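PDB 3Q2K: oxidoreductase from Bordetella pertussis, which probably oxidises a UDP-linked N-acetylglucosaminuronic acid with NAD as cofactor, a step toward 2,3-diacetamido-2,3-dideoxy-D-mannuronic acid. Local coordinates for residues L58-L69 / T76-M87. Sequence-based numbering, arbitrary orientation.
Sequences LVEICDTNPEAL and TGARPFSSLSDM. With NAI (1,4-dihydronicotinamide adenine dinucleotide), chain U.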
# COMPACT_ATOMS: atom_id res chain seq x y z
N LEU C 58 36.11 -34.51 -23.39
CA LEU C 58 35.36 -33.55 -24.19
C LEU C 58 35.32 -34.05 -25.63
O LEU C 58 36.35 -34.19 -26.28
CB LEU C 58 35.99 -32.16 -24.06
CG LEU C 58 35.46 -30.91 -24.76
CD1 LEU C 58 34.08 -30.54 -24.25
CD2 LEU C 58 36.44 -29.76 -24.60
N VAL C 59 34.12 -34.25 -26.18
CA VAL C 59 34.03 -34.98 -27.43
C VAL C 59 33.41 -34.07 -28.47
O VAL C 59 33.56 -34.28 -29.68
CB VAL C 59 33.12 -36.22 -27.26
CG1 VAL C 59 32.75 -36.80 -28.61
CG2 VAL C 59 33.81 -37.26 -26.38
N GLU C 60 32.73 -33.05 -27.96
CA GLU C 60 31.90 -32.22 -28.84
C GLU C 60 31.92 -30.78 -28.37
O GLU C 60 32.15 -30.52 -27.19
CB GLU C 60 30.44 -32.68 -28.83
CG GLU C 60 30.15 -33.94 -29.65
CD GLU C 60 29.01 -34.78 -29.10
OE1 GLU C 60 27.95 -34.23 -28.73
OE2 GLU C 60 29.18 -36.01 -29.04
N ILE C 61 31.66 -29.87 -29.31
CA ILE C 61 31.65 -28.44 -29.03
C ILE C 61 30.66 -27.82 -30.01
O ILE C 61 30.46 -28.29 -31.13
CB ILE C 61 33.06 -27.83 -29.15
CG1 ILE C 61 33.62 -28.15 -30.53
CG2 ILE C 61 34.01 -28.38 -28.09
CD1 ILE C 61 34.94 -27.47 -30.81
N CYS C 62 30.01 -26.76 -29.56
CA CYS C 62 28.92 -26.22 -30.36
C CYS C 62 29.06 -24.72 -30.14
O CYS C 62 29.25 -24.32 -28.99
CB CYS C 62 27.55 -26.69 -29.84
SG CYS C 62 26.17 -25.81 -30.61
N ASP C 63 29.04 -23.96 -31.23
CA ASP C 63 28.94 -22.50 -31.22
C ASP C 63 28.23 -21.95 -32.46
O ASP C 63 28.21 -22.58 -33.51
CB ASP C 63 30.29 -21.82 -31.01
CG ASP C 63 30.13 -20.39 -30.52
OD1 ASP C 63 29.44 -19.62 -31.22
OD2 ASP C 63 30.64 -20.06 -29.43
N THR C 64 27.58 -20.81 -32.31
CA THR C 64 26.71 -20.23 -33.34
C THR C 64 27.56 -19.31 -34.21
O THR C 64 27.17 -18.84 -35.28
CB THR C 64 25.53 -19.45 -32.69
OG1 THR C 64 24.65 -20.41 -32.08
CG2 THR C 64 24.69 -18.67 -33.70
N ASN C 65 28.78 -19.11 -33.72
CA ASN C 65 29.77 -18.23 -34.30
C ASN C 65 30.86 -19.05 -34.99
O ASN C 65 31.70 -19.70 -34.36
CB ASN C 65 30.31 -17.40 -33.14
CG ASN C 65 31.40 -16.46 -33.59
OD1 ASN C 65 32.53 -16.87 -33.86
ND2 ASN C 65 31.04 -15.19 -33.72
N PRO C 66 30.83 -19.07 -36.33
CA PRO C 66 31.75 -19.84 -37.16
C PRO C 66 33.17 -19.82 -36.60
O PRO C 66 33.76 -20.87 -36.32
CB PRO C 66 31.67 -19.12 -38.50
CG PRO C 66 30.25 -18.64 -38.57
CD PRO C 66 29.86 -18.30 -37.15
N GLU C 67 33.67 -18.62 -36.31
CA GLU C 67 35.05 -18.42 -35.88
C GLU C 67 35.39 -18.85 -34.46
O GLU C 67 36.51 -19.32 -34.21
CB GLU C 67 35.41 -16.94 -36.03
CG GLU C 67 34.55 -16.18 -37.03
CD GLU C 67 35.14 -14.84 -37.46
OE1 GLU C 67 35.25 -13.90 -36.64
OE2 GLU C 67 35.48 -14.73 -38.66
N ALA C 68 34.51 -18.65 -33.49
CA ALA C 68 34.89 -19.16 -32.17
C ALA C 68 34.86 -20.68 -32.20
O ALA C 68 35.66 -21.37 -31.57
CB ALA C 68 34.03 -18.59 -31.05
N LEU C 69 33.94 -21.24 -32.99
CA LEU C 69 33.98 -22.69 -33.12
C LEU C 69 35.31 -23.12 -33.72
O LEU C 69 35.97 -24.00 -33.17
CB LEU C 69 32.78 -23.16 -33.94
CG LEU C 69 32.60 -24.67 -34.00
CD1 LEU C 69 32.52 -25.35 -32.64
CD2 LEU C 69 31.31 -24.87 -34.77
N THR C 76 40.90 -28.08 -29.46
CA THR C 76 40.46 -29.24 -28.68
C THR C 76 40.61 -30.53 -29.48
O THR C 76 40.97 -31.57 -28.93
CB THR C 76 38.98 -29.14 -28.24
OG1 THR C 76 38.12 -29.09 -29.39
CG2 THR C 76 38.72 -27.92 -27.36
N GLY C 77 40.31 -30.48 -30.77
CA GLY C 77 40.12 -31.72 -31.53
C GLY C 77 38.80 -32.40 -31.23
O GLY C 77 38.63 -33.57 -31.53
N ALA C 78 37.86 -31.67 -30.63
CA ALA C 78 36.48 -32.14 -30.48
C ALA C 78 35.68 -32.02 -31.78
O ALA C 78 36.01 -31.23 -32.66
CB ALA C 78 35.78 -31.36 -29.36
N ARG C 79 34.59 -32.76 -31.87
CA ARG C 79 33.75 -32.69 -33.06
C ARG C 79 32.93 -31.40 -33.10
O ARG C 79 32.19 -31.08 -32.17
CB ARG C 79 32.84 -33.92 -33.02
CG ARG C 79 31.79 -33.88 -34.11
CD ARG C 79 31.19 -35.26 -34.29
NE ARG C 79 30.05 -35.21 -35.20
CZ ARG C 79 29.22 -36.24 -35.34
NH1 ARG C 79 29.45 -37.33 -34.62
NH2 ARG C 79 28.20 -36.20 -36.18
N PRO C 80 33.01 -30.63 -34.20
CA PRO C 80 32.30 -29.35 -34.12
C PRO C 80 30.83 -29.38 -34.53
O PRO C 80 30.47 -30.12 -35.44
CB PRO C 80 33.05 -28.49 -35.13
CG PRO C 80 33.52 -29.47 -36.17
CD PRO C 80 33.64 -30.83 -35.52
N PHE C 81 30.00 -28.57 -33.89
CA PHE C 81 28.62 -28.44 -34.33
C PHE C 81 28.22 -26.98 -34.27
O PHE C 81 28.61 -26.27 -33.35
CB PHE C 81 27.71 -29.17 -33.35
CG PHE C 81 27.77 -30.66 -33.49
CD1 PHE C 81 27.03 -31.29 -34.46
CD2 PHE C 81 28.57 -31.40 -32.63
CE1 PHE C 81 27.04 -32.67 -34.57
CE2 PHE C 81 28.63 -32.77 -32.76
CZ PHE C 81 27.86 -33.41 -33.72
N SER C 82 27.41 -26.55 -35.24
CA SER C 82 27.17 -25.12 -35.29
C SER C 82 25.78 -24.84 -34.74
O SER C 82 25.42 -23.67 -34.59
CB SER C 82 27.34 -24.57 -36.70
OG SER C 82 26.33 -25.09 -37.55
N SER C 83 25.00 -25.86 -34.40
CA SER C 83 23.80 -25.55 -33.62
C SER C 83 23.55 -26.61 -32.55
O SER C 83 24.04 -27.73 -32.65
CB SER C 83 22.55 -25.42 -34.49
OG SER C 83 21.87 -26.67 -34.44
N LEU C 84 22.76 -26.27 -31.54
CA LEU C 84 22.58 -27.25 -30.49
C LEU C 84 21.70 -28.37 -31.02
O LEU C 84 21.92 -29.52 -30.63
CB LEU C 84 22.01 -26.65 -29.20
CG LEU C 84 21.63 -27.64 -28.10
CD1 LEU C 84 22.89 -28.31 -27.60
CD2 LEU C 84 21.00 -26.91 -26.93
N SER C 85 20.70 -28.08 -31.85
CA SER C 85 19.88 -29.18 -32.35
C SER C 85 20.70 -30.26 -33.04
O SER C 85 20.50 -31.45 -32.82
CB SER C 85 18.76 -28.73 -33.30
OG SER C 85 18.96 -27.36 -33.60
N ASP C 86 21.65 -29.80 -33.85
CA ASP C 86 22.48 -30.73 -34.60
C ASP C 86 23.31 -31.56 -33.64
O ASP C 86 23.40 -32.79 -33.76
CB ASP C 86 23.41 -30.00 -35.57
CG ASP C 86 22.65 -29.11 -36.53
OD1 ASP C 86 21.42 -29.31 -36.63
OD2 ASP C 86 23.26 -28.21 -37.15
N MET C 87 23.88 -30.87 -32.66
CA MET C 87 24.82 -31.52 -31.76
C MET C 87 24.06 -32.61 -31.00
O MET C 87 24.59 -33.67 -30.67
CB MET C 87 25.41 -30.51 -30.78
CG MET C 87 26.11 -31.18 -29.62
SD MET C 87 26.95 -29.85 -28.74
CE MET C 87 28.24 -30.70 -27.81
PA NAI U . 30.68 -15.08 -24.06
O1A NAI U . 30.16 -14.04 -24.98
O2A NAI U . 32.29 -14.93 -24.05
O5B NAI U . 30.66 -16.59 -24.63
C5B NAI U . 29.54 -16.70 -25.49
C4B NAI U . 29.57 -17.87 -26.46
O4B NAI U . 28.26 -18.43 -26.59
C3B NAI U . 29.95 -17.11 -27.74
O3B NAI U . 31.03 -17.82 -28.36
C2B NAI U . 28.58 -17.09 -28.47
O2B NAI U . 28.70 -17.15 -29.89
C1B NAI U . 28.07 -18.48 -28.01
N9A NAI U . 26.65 -18.56 -28.33
C8A NAI U . 25.75 -17.55 -28.41
N7A NAI U . 24.59 -18.07 -28.70
C5A NAI U . 24.66 -19.42 -28.84
C6A NAI U . 23.77 -20.47 -29.14
N6A NAI U . 22.42 -20.24 -29.36
N1A NAI U . 24.27 -21.70 -29.15
C2A NAI U . 25.54 -21.95 -28.89
N3A NAI U . 26.40 -21.00 -28.62
C4A NAI U . 26.00 -19.74 -28.57
O3 NAI U . 30.38 -14.72 -22.53
PN NAI U . 30.87 -15.78 -21.43
O1N NAI U . 31.66 -14.86 -20.48
O2N NAI U . 31.84 -16.93 -21.76
O5D NAI U . 29.53 -16.19 -20.62
C5D NAI U . 29.77 -17.47 -20.04
C4D NAI U . 28.49 -18.00 -19.39
O4D NAI U . 29.11 -18.55 -18.20
C3D NAI U . 27.54 -16.89 -18.90
O3D NAI U . 26.40 -17.38 -18.20
C2D NAI U . 28.43 -16.26 -17.81
O2D NAI U . 27.56 -15.73 -16.82
C1D NAI U . 29.00 -17.54 -17.17
N1N NAI U . 30.34 -17.37 -16.61
C2N NAI U . 30.58 -17.96 -15.46
C3N NAI U . 31.84 -17.81 -14.90
C7N NAI U . 32.13 -18.44 -13.60
O7N NAI U . 33.04 -18.01 -12.91
N7N NAI U . 31.35 -19.47 -13.20
C4N NAI U . 32.80 -17.03 -15.55
C5N NAI U . 32.46 -16.43 -16.74
C6N NAI U . 31.20 -16.63 -17.27
O HOH W 1 25.36 -34.71 -28.40
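Strands 58-62 and 79-81 run parallel, their axes 4.8 Å apart at closest approach and 25° from each other in direction, joined by alternating backbone hydrogen bonds: Arg79 N to Val59 O, Ile61 N to Arg79 O, Phe81 N to Ile61 O and Asp63 N to Phe81 O. On one sheet face Glu60, Cys62 and Phe81 meet Met87 of helix 84-90. Met87 places its CA over one face of the Phe81 ring, toward the rim, while its extended chain brings SD to 3.4 Å from Cys62 CB. Cys62 SG, anti to the backbone N (chi1 170°), lies 3.4 Å from Ser83 C, against the start of this helix, where Ser83 OG caps Asp86 N. Glu60 sets CG 3.7 Å from Phe81 CE2 at the ring edge, its carboxylate steeply inclined to the ring; OE1 accepts from a water that also bonds Met87 O, and OE2 from Asn92 N. On the other face Ile61 CG2 packs 3.7 Å from Ala78 CB, and Ile61 CD1 reaches Thr76 OG1. Leu69, from helix 66-76, crosses Pro80 at about a right angle, CG to CB 4.0 Å. Just past strand 56-62, Asp63 grips the adenosine ribose of the dinucleotide: OD1 takes O2B at 2.9 Å and OD2 takes O3B at 2.5 Å. Asn65 N also donates to OD1, an Asx turn, and Cys38 N to OD2, which together fix the carboxylate. This is a beta-alpha-beta unit at the edge of the NAD-binding Rossmann fold, the acidic residue after the second strand holding the ribose hydroxyls, as is classic for NAD-dependent dehydrogenases.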